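Local coordinates for myosin-17 (Arabidopsis thaliana, PDB 7KFL), which probably moves cargo along actin filaments as a plant class XI myosin, recognising that cargo through its globular tail, at residues 256-261 and 300-305. Sequence-based numbering, arbitrary orientation.
Sequences NSLLLR and RHIRQA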
loop_
_atom_site.group_PDB
_atom_site.type_symbol
_atom_site.label_atom_id
_atom_site.label_comp_id
_atom_site.label_asym_id
_atom_site.label_seq_id
_atom_site.Cartn_x
_atom_site.Cartn_y
_atom_site.Cartn_z
ATOM N N ASN A 256 3.016 -18.427 -2.071
ATOM C CA ASN A 256 1.858 -19.360 -2.066
ATOM C C ASN A 256 1.962 -20.324 -3.256
ATOM O O ASN A 256 1.546 -21.483 -3.097
ATOM C CB ASN A 256 0.518 -18.622 -2.049
ATOM C CG ASN A 256 0.173 -18.042 -0.693
ATOM O OD1 ASN A 256 0.831 -18.329 0.306
ATOM N ND2 ASN A 256 -0.865 -17.225 -0.645
ATOM N N SER A 257 2.508 -19.875 -4.392
ATOM C CA SER A 257 2.645 -20.685 -5.634
ATOM C C SER A 257 3.704 -21.780 -5.435
ATOM O O SER A 257 3.560 -22.859 -6.050
ATOM C CB SER A 257 2.941 -19.818 -6.837
ATOM O OG SER A 257 4.230 -19.234 -6.755
ATOM N N LEU A 258 4.718 -21.528 -4.596
ATOM C CA LEU A 258 5.740 -22.544 -4.213
ATOM C C LEU A 258 5.066 -23.677 -3.429
ATOM O O LEU A 258 5.456 -24.842 -3.639
ATOM C CB LEU A 258 6.848 -21.897 -3.373
ATOM C CG LEU A 258 7.721 -20.856 -4.078
ATOM C CD1 LEU A 258 8.972 -20.573 -3.261
ATOM C CD2 LEU A 258 8.102 -21.298 -5.483
ATOM N N LEU A 259 4.103 -23.343 -2.562
ATOM C CA LEU A 259 3.422 -24.307 -1.656
ATOM C C LEU A 259 2.377 -25.128 -2.423
ATOM O O LEU A 259 2.192 -26.303 -2.058
ATOM C CB LEU A 259 2.754 -23.550 -0.503
ATOM C CG LEU A 259 3.672 -22.725 0.398
ATOM C CD1 LEU A 259 2.861 -22.066 1.503
ATOM C CD2 LEU A 259 4.785 -23.572 0.995
ATOM N N LEU A 260 1.713 -24.535 -3.423
ATOM C CA LEU A 260 0.482 -25.098 -4.047
ATOM C C LEU A 260 0.740 -25.604 -5.473
ATOM O O LEU A 260 -0.030 -26.481 -5.916
ATOM C CB LEU A 260 -0.612 -24.026 -4.037
ATOM C CG LEU A 260 -1.070 -23.555 -2.655
ATOM C CD1 LEU A 260 -2.269 -22.630 -2.776
ATOM C CD2 LEU A 260 -1.398 -24.733 -1.748
ATOM N N ARG A 261 1.749 -25.074 -6.174
ATOM C CA ARG A 261 2.096 -25.492 -7.562
ATOM C C ARG A 261 3.384 -26.320 -7.535
ATOM O O ARG A 261 4.439 -25.762 -7.169
ATOM C CB ARG A 261 2.254 -24.279 -8.480
ATOM C CG ARG A 261 1.049 -23.352 -8.494
ATOM C CD ARG A 261 0.978 -22.572 -9.791
ATOM N NE ARG A 261 -0.239 -21.784 -9.891
ATOM C CZ ARG A 261 -0.732 -21.282 -11.019
ATOM N NH1 ARG A 261 -0.116 -21.479 -12.174
ATOM N NH2 ARG A 261 -1.851 -20.580 -10.987
ATOM N N ARG A 300 10.592 -11.225 2.588
ATOM C CA ARG A 300 11.510 -12.075 3.400
ATOM C C ARG A 300 11.135 -13.559 3.257
ATOM O O ARG A 300 12.064 -14.386 3.272
ATOM C CB ARG A 300 11.530 -11.625 4.866
ATOM C CG ARG A 300 10.183 -11.671 5.575
ATOM C CD ARG A 300 10.215 -10.926 6.899
ATOM N NE ARG A 300 8.878 -10.749 7.466
ATOM C CZ ARG A 300 8.484 -11.145 8.679
ATOM N NH1 ARG A 300 9.323 -11.745 9.509
ATOM N NH2 ARG A 300 7.239 -10.921 9.065
ATOM N N HIS A 301 9.843 -13.887 3.119
ATOM C CA HIS A 301 9.342 -15.276 2.913
ATOM C C HIS A 301 9.838 -15.816 1.567
ATOM O O HIS A 301 10.565 -16.827 1.567
ATOM C CB HIS A 301 7.809 -15.354 2.960
ATOM C CG HIS A 301 7.204 -15.143 4.308
ATOM N ND1 HIS A 301 6.853 -16.199 5.129
ATOM C CD2 HIS A 301 6.853 -14.017 4.965
ATOM C CE1 HIS A 301 6.328 -15.730 6.242
ATOM N NE2 HIS A 301 6.318 -14.393 6.167
ATOM N N ILE A 302 9.435 -15.178 0.465
ATOM C CA ILE A 302 9.748 -15.640 -0.923
ATOM C C ILE A 302 11.270 -15.648 -1.116
ATOM O O ILE A 302 11.770 -16.613 -1.716
ATOM C CB ILE A 302 9.014 -14.805 -1.999
ATOM C CG1 ILE A 302 9.266 -15.345 -3.411
ATOM C CG2 ILE A 302 9.366 -13.327 -1.913
ATOM C CD1 ILE A 302 8.857 -16.788 -3.614
ATOM N N ARG A 303 11.974 -14.630 -0.609
ATOM C CA ARG A 303 13.456 -14.509 -0.699
ATOM C C ARG A 303 14.110 -15.761 -0.098
ATOM O O ARG A 303 14.954 -16.375 -0.786
ATOM C CB ARG A 303 13.938 -13.241 0.015
ATOM C CG ARG A 303 13.688 -11.960 -0.769
ATOM C CD ARG A 303 13.750 -10.720 0.103
ATOM N NE ARG A 303 15.026 -10.593 0.793
ATOM C CZ ARG A 303 15.275 -9.747 1.790
ATOM N NH1 ARG A 303 14.333 -8.931 2.236
ATOM N NH2 ARG A 303 16.476 -9.723 2.341
ATOM N N GLN A 304 13.718 -16.123 1.126
ATOM C CA GLN A 304 14.279 -17.267 1.896
ATOM C C GLN A 304 13.894 -18.587 1.217
ATOM O O GLN A 304 14.780 -19.454 1.084
ATOM C CB GLN A 304 13.801 -17.213 3.349
ATOM C CG GLN A 304 14.513 -16.145 4.170
ATOM C CD GLN A 304 13.931 -15.967 5.551
ATOM O OE1 GLN A 304 13.381 -16.893 6.143
ATOM N NE2 GLN A 304 14.061 -14.764 6.088
ATOM N N ALA A 305 12.629 -18.727 0.805
ATOM C CA ALA A 305 12.086 -19.903 0.082
ATOM C C ALA A 305 12.867 -20.125 -1.219
ATOM O O ALA A 305 13.230 -21.279 -1.502
ATOM C CB ALA A 305 10.616 -19.708 -0.194
#
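Between 256-261 and 300-305 one methyl of L258, CD1, makes both apolar contacts, to I302 and A305. CD1 of L258 lies 3.6 Å from A305 CB and 3.8 Å from I302 CD1, and so touches two residues one helical turn apart on the second helix. The two partners meet it differently. A305 offers its methyl directly, its CB pointing at the 256-261 segment, whereas the CB of I302 does not face that way, and its side chain reaches L258 with CD1, at the end of the longer branch. CG1 of I302 stands anti to the backbone N (chi1 -176°), and the turn about the next bond (chi2 58°) brings CD1 to the leucine; the two side chains cross at roughly a right angle. On the other side, CG of L258 is anti to the carbonyl carbon and chi2 is extended, which carries CD1 towards 300-305. The nearest CA pair, L258 and A305, is 8.1 Å apart, a spacing to which the short alanine side chain probably contributes. All three residues are buried, although the segments hide just 99 Å² between them.

The same apolar seam continues beyond the two segments: I302 also packs on L254, one turn earlier on helix 236-260, and on V273 and L277 of helix 267-287, while A305 touches F255.

Polar bonding lies beside this seam. The N-H of I302, in the first turn of its helix, is taken up by OD1 of N251, and the OG of S257 bonds back to the carbonyl O of L254 within its own helix.

The contact is plain apolar helix-helix packing in the largely helical globular tail, joining the C-terminal end of helix 236-260 to the start of helix 300-309 within the DIL region.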